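PDB 3BOQ: transcriptional regulator, MarR family from Silicibacter pomeroyi DSS-3, which probably binds DNA as a dimeric winged helix-turn-helix transcription factor, as other members of the MarR family do. Local coordinates for residues Ala48-Met53 with Lys117-Ala122; Leu40-Leu45 with Asn124-Glu129; Leu63-Leu68 with Gly81-Leu86. All coordinates share one frame; numbering follows the deposited sequence.

Contact 1: Ala48-Met53 with Lys117-Ala122; sequences AKFDAM and KQASEA
Phe-50 on helix 47-58 reaches across to Ala-119 and Ser-120 on helix 110-130, where one aromatic ring carries the whole contact. Between the two segments the nearest CA atoms are those of Phe-50 and Ala-119, 7.5 Å apart. With CG anti to the backbone N (chi1 175°), the ring swings obliquely so that its CD1 and CE1 atoms reach helix 110-130. CB and CG serve as the stem and stay clear of helix 110-130; the touching begins one atom further out, on the CD1 branch. There CD1 meets the methyl of Ala-119, at 3.9 Å from its CB. The next atom, CE1, goes deepest: it lies 3.6 Å from Ser-120 N and 3.7 Å from Ala-119 C, beside the peptide link that joins the two residues, which the ring approaches obliquely. At the end of the ring, CZ is 3.8 Å from Ser-120 CA. The CD2 and CE2 branch is on the far side of the ring from this helix. The small side chains of Ala-119 and Ser-120 leave the backbone within reach of the ring. No hydrogen bond crosses here, so the fit depends on shape and apolar contact. With a leucine at Phe-50 the flat ring is gone, and the peptide between Ala-119 and Ser-120 would probably lose its cover while His-123 would be left without its stacking partner. That stack and a meeting with the nearly parallel ring of Phe-116 place Phe-50 in an aromatic cluster along helix 110-130. Leu-39 of helix 12-43 packs on Phe-50 too, Thr-43 touches Ala-119, and on the other side of helix 47-58 Ala-52 rests against Leu-82 of helix 79-88.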
ATOM      1  N   ALA B  48      -6.175   7.908  -4.686  1.00 56.81           N
ATOM      2  CA  ALA B  48      -6.351   7.178  -5.954  1.00 57.06           C
ATOM      3  C   ALA B  48      -6.654   8.152  -7.130  1.00 57.96           C
ATOM      4  O   ALA B  48      -6.043   8.048  -8.201  1.00 58.71           O
ATOM      5  CB  ALA B  48      -7.426   6.100  -5.816  1.00 55.70           C
ATOM      6  N   LYS B  49      -7.557   9.111  -6.899  1.00 58.33           N
ATOM      7  CA  LYS B  49      -7.914  10.144  -7.873  1.00 59.30           C
ATOM      8  C   LYS B  49      -6.782  11.104  -8.208  1.00 59.94           C
ATOM      9  O   LYS B  49      -6.500  11.378  -9.388  1.00 60.63           O
ATOM     10  CB  LYS B  49      -9.094  10.950  -7.348  1.00 58.94           C
ATOM     11  CG  LYS B  49     -10.433  10.220  -7.429  1.00 58.93           C
ATOM     12  CD  LYS B  49     -11.583  11.182  -7.323  1.00 57.80           C
ATOM     13  CE  LYS B  49     -12.850  10.425  -7.271  1.00 58.56           C
ATOM     14  NZ  LYS B  49     -13.970  11.331  -6.931  1.00 59.55           N
ATOM     15  N   PHE B  50      -6.159  11.641  -7.159  1.00 60.61           N
ATOM     16  CA  PHE B  50      -4.989  12.497  -7.294  1.00 60.38           C
ATOM     17  C   PHE B  50      -3.929  11.763  -8.111  1.00 61.04           C
ATOM     18  O   PHE B  50      -3.381  12.326  -9.065  1.00 60.93           O
ATOM     19  CB  PHE B  50      -4.437  12.899  -5.913  1.00 60.12           C
ATOM     20  CG  PHE B  50      -3.162  13.687  -5.999  1.00 60.51           C
ATOM     21  CD1 PHE B  50      -3.193  15.048  -6.301  1.00 61.11           C
ATOM     22  CD2 PHE B  50      -1.925  13.054  -5.871  1.00 61.33           C
ATOM     23  CE1 PHE B  50      -2.020  15.787  -6.444  1.00 60.86           C
ATOM     24  CE2 PHE B  50      -0.731  13.781  -5.999  1.00 63.54           C
ATOM     25  CZ  PHE B  50      -0.780  15.159  -6.281  1.00 61.43           C
ATOM     26  N   ASP B  51      -3.658  10.504  -7.745  1.00 60.74           N
ATOM     27  CA  ASP B  51      -2.707   9.682  -8.473  1.00 61.61           C
ATOM     28  C   ASP B  51      -2.967   9.590  -9.997  1.00 62.42           C
ATOM     29  O   ASP B  51      -2.048   9.845 -10.794  1.00 62.66           O
ATOM     30  CB  ASP B  51      -2.586   8.303  -7.821  1.00 61.91           C
ATOM     31  CG  ASP B  51      -1.737   7.342  -8.634  1.00 63.22           C
ATOM     32  OD1 ASP B  51      -0.689   7.781  -9.165  1.00 64.64           O
ATOM     33  OD2 ASP B  51      -2.130   6.150  -8.748  1.00 64.35           O
ATOM     34  N   ALA B  52      -4.195   9.237 -10.399  1.00 62.79           N
ATOM     35  CA  ALA B  52      -4.586   9.244 -11.819  1.00 63.35           C
ATOM     36  C   ALA B  52      -4.367  10.597 -12.502  1.00 64.32           C
ATOM     37  O   ALA B  52      -3.794  10.677 -13.601  1.00 63.48           O
ATOM     38  CB  ALA B  52      -6.038   8.794 -11.980  1.00 63.16           C
HETATM   39  N   MSE B  53      -4.818  11.665 -11.852  1.00 65.60           N
HETATM   40  CA  MSE B  53      -4.664  13.029 -12.405  1.00 68.80           C
HETATM   41  C   MSE B  53      -3.208  13.461 -12.621  1.00 66.87           C
HETATM   42  O   MSE B  53      -2.904  14.186 -13.567  1.00 67.22           O
HETATM   43  CB  MSE B  53      -5.385  14.041 -11.535  1.00 67.32           C
HETATM   44  CG  MSE B  53      -6.857  13.795 -11.485  1.00 70.66           C
HETATM   45 SE   MSE B  53      -7.800  14.872 -10.150  1.00 79.63          SE
HETATM   46  CE  MSE B  53      -7.671  16.652 -11.040  1.00 76.19           C
ATOM     47  N   LYS B 117      -3.169  21.260  -9.525  1.00 70.02           N
ATOM     48  CA  LYS B 117      -2.096  22.083  -8.988  1.00 71.46           C
ATOM     49  C   LYS B 117      -2.344  22.472  -7.520  1.00 71.91           C
ATOM     50  O   LYS B 117      -1.429  22.350  -6.697  1.00 72.22           O
ATOM     51  CB  LYS B 117      -1.825  23.300  -9.883  1.00 71.56           C
ATOM     52  CG  LYS B 117      -1.440  22.887 -11.306  1.00 72.76           C
ATOM     53  CD  LYS B 117      -1.119  24.064 -12.240  1.00 73.25           C
ATOM     54  CE  LYS B 117      -1.032  23.575 -13.699  1.00 74.01           C
ATOM     55  NZ  LYS B 117      -0.802  24.652 -14.702  1.00 74.78           N
ATOM     56  N   GLN B 118      -3.562  22.911  -7.188  1.00 71.84           N
ATOM     57  CA  GLN B 118      -3.914  23.165  -5.787  1.00 72.40           C
ATOM     58  C   GLN B 118      -3.763  21.887  -4.965  1.00 72.50           C
ATOM     59  O   GLN B 118      -3.287  21.943  -3.834  1.00 73.26           O
ATOM     60  CB  GLN B 118      -5.353  23.704  -5.620  1.00 72.47           C
ATOM     61  CG  GLN B 118      -5.720  24.994  -6.378  1.00 73.02           C
ATOM     62  CD  GLN B 118      -7.228  25.326  -6.274  1.00 73.94           C
ATOM     63  OE1 GLN B 118      -8.096  24.545  -6.682  1.00 75.71           O
ATOM     64  NE2 GLN B 118      -7.534  26.489  -5.720  1.00 76.53           N
ATOM     65  N   ALA B 119      -4.161  20.738  -5.524  1.00 71.83           N
ATOM     66  CA  ALA B 119      -4.137  19.467  -4.792  1.00 71.54           C
ATOM     67  C   ALA B 119      -2.710  18.934  -4.614  1.00 71.98           C
ATOM     68  O   ALA B 119      -2.385  18.247  -3.623  1.00 71.40           O
ATOM     69  CB  ALA B 119      -5.010  18.433  -5.489  1.00 70.91           C
ATOM     70  N   SER B 120      -1.882  19.248  -5.606  1.00 72.01           N
ATOM     71  CA  SER B 120      -0.468  18.916  -5.620  1.00 71.64           C
ATOM     72  C   SER B 120       0.262  19.666  -4.502  1.00 71.59           C
ATOM     73  O   SER B 120       1.107  19.098  -3.825  1.00 72.29           O
ATOM     74  CB  SER B 120       0.103  19.284  -6.985  1.00 71.31           C
ATOM     75  OG  SER B 120       1.364  18.704  -7.159  1.00 72.64           O
ATOM     76  N   GLU B 121      -0.084  20.933  -4.306  1.00 71.07           N
ATOM     77  CA  GLU B 121       0.454  21.749  -3.227  1.00 71.25           C
ATOM     78  C   GLU B 121       0.066  21.122  -1.882  1.00 70.22           C
ATOM     79  O   GLU B 121       0.928  20.919  -1.004  1.00 70.42           O
ATOM     80  CB  GLU B 121      -0.098  23.179  -3.346  1.00 70.79           C
ATOM     81  CG  GLU B 121       0.789  24.297  -2.843  1.00 72.38           C
ATOM     82  CD  GLU B 121       0.407  25.698  -3.437  1.00 73.84           C
ATOM     83  OE1 GLU B 121      -0.721  25.875  -4.010  1.00 75.07           O
ATOM     84  OE2 GLU B 121       1.244  26.636  -3.317  1.00 76.66           O
ATOM     85  N   ALA B 122      -1.225  20.814  -1.745  1.00 69.12           N
ATOM     86  CA  ALA B 122      -1.817  20.209  -0.540  1.00 68.42           C
ATOM     87  C   ALA B 122      -1.200  18.858  -0.186  1.00 67.89           C
ATOM     88  O   ALA B 122      -0.926  18.584   0.977  1.00 67.83           O
ATOM     89  CB  ALA B 122      -3.336  20.063  -0.704  1.00 67.49           C
TER

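Contact 2: Leu40-Leu45 with Asn124-Glu129; sequences LDETGL and NRILAE
Glu-42, in the last turn of helix 12-43, faces Arg-125 and Ile-126 on helix 110-130 across a fairly wide gap, the nearest CA atoms, those of Glu-42 and Ile-126, being 9.8 Å apart. Just beyond, the chain turns out of the helix at Gly-44, which has positive phi, and long side chains have to bridge the distance. Glu-42 extends straight beyond CG and delivers its carboxylate to the edge of the Arg-125 guanidinium. The two flat groups are almost coplanar, their planes only 1° apart. One oxygen does the gripping: Arg-125 NH1 donates to Glu-42 OE1 at 2.9 Å with an N-H...O angle of 155°, meeting the syn lone pair of that oxygen. A weak second bond runs from Arg-125 NH2 to the same OE1 at 3.4 Å, so this salt bridge is forked at the glutamate and is not a pair of matched bonds. Arg-125 gets there by folding at chi3 (23°), well away from a staggered value, which turns its guanidinium back to the glutamate. The other oxygen, Glu-42 OE2, leans over the aliphatic arm of Ile-126, 4.1 Å from CG1. Glu-129 OE1 is 5.4 Å from Glu-42 OE2; these like charges do not touch, and Arg-125 would probably ease their repulsion. Under the salt bridge, Ile-126 packs against Leu-35, Gln-38 and Leu-39 of helix 12-43. Next to it Leu-127 and Ala-128 touch Trp-21 and Gln-17 of the second subunit. A polar clasp over an apolar seam thus ties helix 12-43 to helix 110-130, close to where the subunits meet, in keeping with the helical dimerisation region of MarR proteins.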
ATOM      1  N   LEU B  40      -8.588  14.411   0.970  1.00 67.43           N
ATOM      2  CA  LEU B  40     -10.037  14.422   0.769  1.00 68.84           C
ATOM      3  C   LEU B  40     -10.661  15.603   1.519  1.00 69.84           C
ATOM      4  O   LEU B  40     -11.403  16.401   0.921  1.00 70.59           O
ATOM      5  CB  LEU B  40     -10.703  13.082   1.151  1.00 68.09           C
ATOM      6  CG  LEU B  40     -11.050  12.096   0.014  1.00 69.18           C
ATOM      7  CD1 LEU B  40     -11.420  10.666   0.524  1.00 69.45           C
ATOM      8  CD2 LEU B  40     -12.171  12.615  -0.883  1.00 66.20           C
ATOM      9  N   ASP B  41     -10.340  15.731   2.808  1.00 70.31           N
ATOM     10  CA  ASP B  41     -10.830  16.848   3.586  1.00 70.91           C
ATOM     11  C   ASP B  41     -10.457  18.176   2.910  1.00 70.83           C
ATOM     12  O   ASP B  41     -11.333  19.004   2.708  1.00 72.03           O
ATOM     13  CB  ASP B  41     -10.369  16.810   5.050  1.00 71.09           C
ATOM     14  CG  ASP B  41     -10.727  18.095   5.801  1.00 74.19           C
ATOM     15  OD1 ASP B  41     -11.908  18.279   6.220  1.00 76.57           O
ATOM     16  OD2 ASP B  41      -9.833  18.959   5.947  1.00 77.98           O
ATOM     17  N   GLU B  42      -9.199  18.377   2.532  1.00 69.81           N
ATOM     18  CA  GLU B  42      -8.785  19.668   1.954  1.00 69.33           C
ATOM     19  C   GLU B  42      -9.233  19.956   0.495  1.00 68.33           C
ATOM     20  O   GLU B  42      -9.347  21.093   0.109  1.00 68.17           O
ATOM     21  CB  GLU B  42      -7.272  19.869   2.133  1.00 69.35           C
ATOM     22  CG  GLU B  42      -6.862  19.575   3.580  1.00 72.13           C
ATOM     23  CD  GLU B  42      -5.498  20.127   3.994  1.00 77.20           C
ATOM     24  OE1 GLU B  42      -4.940  20.997   3.270  1.00 77.22           O
ATOM     25  OE2 GLU B  42      -4.999  19.685   5.073  1.00 78.02           O
ATOM     26  N   THR B  43      -9.541  18.926  -0.284  1.00 67.17           N
ATOM     27  CA  THR B  43      -9.596  19.030  -1.738  1.00 66.15           C
ATOM     28  C   THR B  43     -10.779  18.218  -2.328  1.00 64.77           C
ATOM     29  O   THR B  43     -11.179  18.427  -3.475  1.00 64.00           O
ATOM     30  CB  THR B  43      -8.246  18.455  -2.311  1.00 67.15           C
ATOM     31  OG1 THR B  43      -7.164  19.340  -1.993  1.00 67.85           O
ATOM     32  CG2 THR B  43      -8.274  18.252  -3.799  1.00 68.56           C
ATOM     33  N   GLY B  44     -11.312  17.270  -1.563  1.00 63.09           N
ATOM     34  CA  GLY B  44     -12.366  16.406  -2.067  1.00 62.60           C
ATOM     35  C   GLY B  44     -11.874  15.380  -3.076  1.00 62.76           C
ATOM     36  O   GLY B  44     -12.668  14.702  -3.701  1.00 63.16           O
ATOM     37  N   LEU B  45     -10.553  15.291  -3.231  1.00 62.98           N
ATOM     38  CA  LEU B  45      -9.857  14.281  -4.019  1.00 62.37           C
ATOM     39  C   LEU B  45      -9.262  13.181  -3.141  1.00 61.92           C
ATOM     40  O   LEU B  45      -8.682  13.448  -2.070  1.00 61.51           O
ATOM     41  CB  LEU B  45      -8.711  14.913  -4.778  1.00 62.61           C
ATOM     42  CG  LEU B  45      -8.878  15.159  -6.264  1.00 64.69           C
ATOM     43  CD1 LEU B  45     -10.254  15.660  -6.589  1.00 64.24           C
ATOM     44  CD2 LEU B  45      -7.795  16.152  -6.681  1.00 66.90           C
ATOM     45  N   ASN B 124       1.838  17.570  -1.041  1.00 66.73           N
ATOM     46  CA  ASN B 124       3.212  17.716  -0.605  1.00 66.54           C
ATOM     47  C   ASN B 124       3.335  18.388   0.756  1.00 67.08           C
ATOM     48  O   ASN B 124       4.263  18.090   1.508  1.00 68.73           O
ATOM     49  CB  ASN B 124       4.031  18.493  -1.647  1.00 66.77           C
ATOM     50  CG  ASN B 124       4.152  17.744  -2.985  1.00 66.59           C
ATOM     51  OD1 ASN B 124       3.832  16.562  -3.081  1.00 68.64           O
ATOM     52  ND2 ASN B 124       4.610  18.435  -4.009  1.00 61.67           N
ATOM     53  N   ARG B 125       2.433  19.315   1.077  1.00 66.42           N
ATOM     54  CA  ARG B 125       2.338  19.815   2.437  1.00 65.30           C
ATOM     55  C   ARG B 125       1.900  18.692   3.432  1.00 64.70           C
ATOM     56  O   ARG B 125       2.498  18.536   4.490  1.00 64.11           O
ATOM     57  CB  ARG B 125       1.420  21.065   2.518  1.00 65.20           C
ATOM     58  CG  ARG B 125       1.258  21.583   3.956  1.00 65.37           C
ATOM     59  CD  ARG B 125       0.421  22.855   4.124  1.00 65.32           C
ATOM     60  NE  ARG B 125      -0.515  23.077   3.032  1.00 68.71           N
ATOM     61  CZ  ARG B 125      -1.689  22.458   2.885  1.00 70.62           C
ATOM     62  NH1 ARG B 125      -2.096  21.546   3.769  1.00 69.69           N
ATOM     63  NH2 ARG B 125      -2.452  22.741   1.836  1.00 68.37           N
ATOM     64  N   ILE B 126       0.873  17.913   3.088  1.00 63.63           N
ATOM     65  CA  ILE B 126       0.369  16.886   4.017  1.00 62.92           C
ATOM     66  C   ILE B 126       1.449  15.834   4.291  1.00 63.05           C
ATOM     67  O   ILE B 126       1.694  15.456   5.452  1.00 62.98           O
ATOM     68  CB  ILE B 126      -0.972  16.235   3.527  1.00 63.02           C
ATOM     69  CG1 ILE B 126      -2.123  17.265   3.545  1.00 61.58           C
ATOM     70  CG2 ILE B 126      -1.378  15.076   4.409  1.00 61.72           C
ATOM     71  CD1 ILE B 126      -3.157  17.023   2.449  1.00 58.21           C
ATOM     72  N   LEU B 127       2.103  15.388   3.223  1.00 62.54           N
ATOM     73  CA  LEU B 127       3.167  14.407   3.318  1.00 62.62           C
ATOM     74  C   LEU B 127       4.334  14.905   4.203  1.00 62.97           C
ATOM     75  O   LEU B 127       4.778  14.181   5.140  1.00 62.77           O
ATOM     76  CB  LEU B 127       3.629  13.971   1.910  1.00 62.34           C
ATOM     77  CG  LEU B 127       4.642  12.829   1.762  1.00 61.70           C
ATOM     78  CD1 LEU B 127       4.107  11.473   2.264  1.00 57.20           C
ATOM     79  CD2 LEU B 127       5.055  12.734   0.293  1.00 61.78           C
ATOM     80  N   ALA B 128       4.793  16.132   3.921  1.00 62.93           N
ATOM     81  CA  ALA B 128       5.808  16.842   4.751  1.00 63.75           C
ATOM     82  C   ALA B 128       5.401  16.893   6.223  1.00 64.15           C
ATOM     83  O   ALA B 128       6.184  16.524   7.110  1.00 65.40           O
ATOM     84  CB  ALA B 128       6.077  18.246   4.228  1.00 63.28           C
ATOM     85  N   GLU B 129       4.154  17.274   6.477  1.00 64.43           N
ATOM     86  CA  GLU B 129       3.599  17.249   7.825  1.00 65.05           C
ATOM     87  C   GLU B 129       3.574  15.848   8.444  1.00 64.53           C
ATOM     88  O   GLU B 129       3.946  15.681   9.605  1.00 65.16           O
ATOM     89  CB  GLU B 129       2.262  18.018   7.870  1.00 65.20           C
ATOM     90  CG  GLU B 129       2.480  19.576   7.467  1.00 66.39           C
ATOM     91  CD  GLU B 129       1.207  20.455   7.430  1.00 68.73           C
ATOM     92  OE1 GLU B 129       0.094  20.004   6.980  1.00 75.79           O
ATOM     93  OE2 GLU B 129       1.320  21.641   7.820  1.00 70.61           O
TER

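Contact 3: Leu63-Leu68 with Gly81-Leu86; sequences LSMGKL and GLVNRL
Met-65, in the first turn of helix 65-71, and Val-83 on helix 79-88 mark the closest backbone approach, 8.5 Å between their CA atoms. Helix 65-71 is started by Ser-64 at the N-cap: its OG accepts from Lys-67 N at 3.2 Å, nearly straight at 163°. Across the gap Val-83 is the residue both side chains lean on, mostly through CG2. Leu-68 CD2 presses on Val-83 CG2 at 3.4 Å, close for two methyl groups, the side chains meeting at a slant. One turn earlier on the same helix, Met-65, modelled as selenomethionine, reaches the same methyl roughly at right angles to Leu-68. Bends at chi2 (-53°) and chi3 (-47°) curl its chain, so that SE lies 3.7 Å from Val-83 CG2 and CE sits close to the same methyl, the two side chains running past each other in opposite senses. Leu-68 also packs on Leu-56 of helix 47-58, and Val-83 on Phe-104. Two short helices joined by a turn and locked by apolar side chains are the helix-turn-helix of the MarR winged-helix domain; by family precedent, helix 79-88 is probably the recognition helix.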
ATOM      1  N   LEU B  63      -3.935   9.983 -22.440  1.00 57.66           N
ATOM      2  CA  LEU B  63      -3.509   8.621 -22.143  1.00 57.01           C
ATOM      3  C   LEU B  63      -4.682   7.676 -22.323  1.00 56.67           C
ATOM      4  O   LEU B  63      -5.795   7.979 -21.896  1.00 56.15           O
ATOM      5  CB  LEU B  63      -3.004   8.501 -20.697  1.00 56.92           C
ATOM      6  CG  LEU B  63      -1.656   9.075 -20.254  1.00 57.11           C
ATOM      7  CD1 LEU B  63      -1.375   8.712 -18.785  1.00 55.99           C
ATOM      8  CD2 LEU B  63      -0.528   8.597 -21.162  1.00 56.46           C
ATOM      9  N   SER B  64      -4.423   6.526 -22.940  1.00 56.41           N
ATOM     10  CA  SER B  64      -5.416   5.475 -23.062  1.00 56.34           C
ATOM     11  C   SER B  64      -5.669   4.828 -21.702  1.00 56.74           C
ATOM     12  O   SER B  64      -4.940   5.068 -20.743  1.00 56.37           O
ATOM     13  CB  SER B  64      -4.927   4.420 -24.040  1.00 56.25           C
ATOM     14  OG  SER B  64      -3.784   3.766 -23.511  1.00 55.68           O
HETATM   15  N   MSE B  65      -6.687   3.979 -21.636  1.00 57.61           N
HETATM   16  CA  MSE B  65      -7.004   3.252 -20.417  1.00 58.70           C
HETATM   17  C   MSE B  65      -5.862   2.355 -19.919  1.00 58.34           C
HETATM   18  O   MSE B  65      -5.563   2.339 -18.727  1.00 58.61           O
HETATM   19  CB  MSE B  65      -8.314   2.474 -20.587  1.00 59.57           C
HETATM   20  CG  MSE B  65      -9.574   3.374 -20.607  1.00 64.22           C
HETATM   21 SE   MSE B  65      -9.703   4.596 -19.051  1.00 76.37          SE
HETATM   22  CE  MSE B  65      -9.302   3.233 -17.724  1.00 74.06           C
ATOM     23  N   GLY B  66      -5.207   1.645 -20.832  1.00 57.70           N
ATOM     24  CA  GLY B  66      -4.084   0.779 -20.492  1.00 57.34           C
ATOM     25  C   GLY B  66      -2.817   1.516 -20.092  1.00 57.33           C
ATOM     26  O   GLY B  66      -2.152   1.131 -19.129  1.00 56.96           O
ATOM     27  N   LYS B  67      -2.480   2.580 -20.824  1.00 57.41           N
ATOM     28  CA  LYS B  67      -1.271   3.345 -20.514  1.00 57.69           C
ATOM     29  C   LYS B  67      -1.431   4.170 -19.236  1.00 58.08           C
ATOM     30  O   LYS B  67      -0.471   4.321 -18.467  1.00 57.89           O
ATOM     31  CB  LYS B  67      -0.819   4.201 -21.703  1.00 57.56           C
ATOM     32  CG  LYS B  67      -0.224   3.365 -22.843  1.00 58.03           C
ATOM     33  CD  LYS B  67       0.595   4.210 -23.817  1.00 58.16           C
ATOM     34  CE  LYS B  67       1.128   3.375 -24.985  1.00 57.79           C
ATOM     35  NZ  LYS B  67       2.139   2.364 -24.560  1.00 56.98           N
ATOM     36  N   LEU B  68      -2.646   4.686 -19.018  1.00 58.51           N
ATOM     37  CA  LEU B  68      -3.022   5.320 -17.749  1.00 58.94           C
ATOM     38  C   LEU B  68      -2.889   4.334 -16.592  1.00 59.08           C
ATOM     39  O   LEU B  68      -2.265   4.643 -15.570  1.00 59.41           O
ATOM     40  CB  LEU B  68      -4.454   5.865 -17.792  1.00 58.79           C
ATOM     41  CG  LEU B  68      -5.039   6.415 -16.485  1.00 59.38           C
ATOM     42  CD1 LEU B  68      -4.166   7.503 -15.899  1.00 60.39           C
ATOM     43  CD2 LEU B  68      -6.400   6.982 -16.747  1.00 60.73           C
ATOM     44  N   GLY B  81     -13.466   2.587 -13.983  1.00 56.77           N
ATOM     45  CA  GLY B  81     -14.338   3.023 -12.893  1.00 55.99           C
ATOM     46  C   GLY B  81     -13.768   4.196 -12.117  1.00 55.49           C
ATOM     47  O   GLY B  81     -14.510   5.054 -11.649  1.00 55.41           O
ATOM     48  N   LEU B  82     -12.450   4.232 -11.988  1.00 55.05           N
ATOM     49  CA  LEU B  82     -11.751   5.390 -11.440  1.00 55.10           C
ATOM     50  C   LEU B  82     -11.876   6.609 -12.380  1.00 54.51           C
ATOM     51  O   LEU B  82     -12.229   7.700 -11.941  1.00 54.84           O
ATOM     52  CB  LEU B  82     -10.279   5.056 -11.166  1.00 55.18           C
ATOM     53  CG  LEU B  82      -9.437   6.250 -10.704  1.00 57.02           C
ATOM     54  CD1 LEU B  82      -9.869   6.732  -9.306  1.00 57.98           C
ATOM     55  CD2 LEU B  82      -7.974   5.892 -10.724  1.00 57.25           C
ATOM     56  N   VAL B  83     -11.600   6.403 -13.668  1.00 53.96           N
ATOM     57  CA  VAL B  83     -11.781   7.410 -14.720  1.00 52.84           C
ATOM     58  C   VAL B  83     -13.253   7.894 -14.824  1.00 52.82           C
ATOM     59  O   VAL B  83     -13.512   9.100 -14.929  1.00 51.53           O
ATOM     60  CB  VAL B  83     -11.224   6.882 -16.074  1.00 52.97           C
ATOM     61  CG1 VAL B  83     -11.614   7.784 -17.248  1.00 50.78           C
ATOM     62  CG2 VAL B  83      -9.716   6.734 -15.973  1.00 50.88           C
ATOM     63  N   ASN B  84     -14.200   6.955 -14.745  1.00 52.84           N
ATOM     64  CA  ASN B  84     -15.624   7.306 -14.645  1.00 53.49           C
ATOM     65  C   ASN B  84     -15.973   8.275 -13.503  1.00 53.75           C
ATOM     66  O   ASN B  84     -16.749   9.179 -13.720  1.00 53.25           O
ATOM     67  CB  ASN B  84     -16.518   6.067 -14.559  1.00 53.24           C
ATOM     68  CG  ASN B  84     -16.590   5.297 -15.865  1.00 54.21           C
ATOM     69  OD1 ASN B  84     -16.215   5.805 -16.931  1.00 54.41           O
ATOM     70  ND2 ASN B  84     -17.072   4.048 -15.788  1.00 53.71           N
ATOM     71  N   ARG B  85     -15.419   8.076 -12.303  1.00 54.66           N
ATOM     72  CA  ARG B  85     -15.651   9.000 -11.175  1.00 56.20           C
ATOM     73  C   ARG B  85     -15.077  10.387 -11.478  1.00 55.84           C
ATOM     74  O   ARG B  85     -15.728  11.399 -11.187  1.00 56.34           O
ATOM     75  CB  ARG B  85     -15.043   8.482  -9.868  1.00 55.98           C
ATOM     76  CG  ARG B  85     -15.740   7.279  -9.251  1.00 58.04           C
ATOM     77  CD  ARG B  85     -15.154   6.942  -7.856  1.00 59.15           C
ATOM     78  NE  ARG B  85     -13.787   6.387  -7.856  1.00 64.57           N
ATOM     79  CZ  ARG B  85     -13.486   5.102  -8.084  1.00 65.82           C
ATOM     80  NH1 ARG B  85     -14.437   4.215  -8.360  1.00 65.98           N
ATOM     81  NH2 ARG B  85     -12.220   4.698  -8.048  1.00 67.24           N
ATOM     82  N   LEU B  86     -13.886  10.413 -12.089  1.00 55.45           N
ATOM     83  CA  LEU B  86     -13.176  11.655 -12.475  1.00 55.52           C
ATOM     84  C   LEU B  86     -13.862  12.478 -13.552  1.00 55.34           C
ATOM     85  O   LEU B  86     -13.783  13.711 -13.546  1.00 55.40           O
ATOM     86  CB  LEU B  86     -11.760  11.333 -12.931  1.00 55.71           C
ATOM     87  CG  LEU B  86     -10.802  10.827 -11.854  1.00 55.19           C
ATOM     88  CD1 LEU B  86      -9.561  10.314 -12.541  1.00 54.84           C
ATOM     89  CD2 LEU B  86     -10.481  11.982 -10.894  1.00 54.84           C
TER

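How the contacts relate
Contacts 1 and 3 are buried and without hydrogen bonds across their segments, whereas contact 2 is partly exposed and relies on charge. Contacts 1 and 2 share helix 110-130, taking successive turns of it, and touch each other where Met-53 meets Leu-45. Contact 3 belongs to the lobe that probably binds DNA, its centre about 22 Å from that of contact 2 and with no touch between them. Contact 1 lies between: helix 47-58 packs on helix 110-130 with Phe-50 and on helix 79-88 with Lys-49, which meets Leu-86. In space, the chemistry changes from a salt bridge at the surface, through an aromatic ring in the core, to aliphatic and selenomethionine packing in the helix-turn-helix.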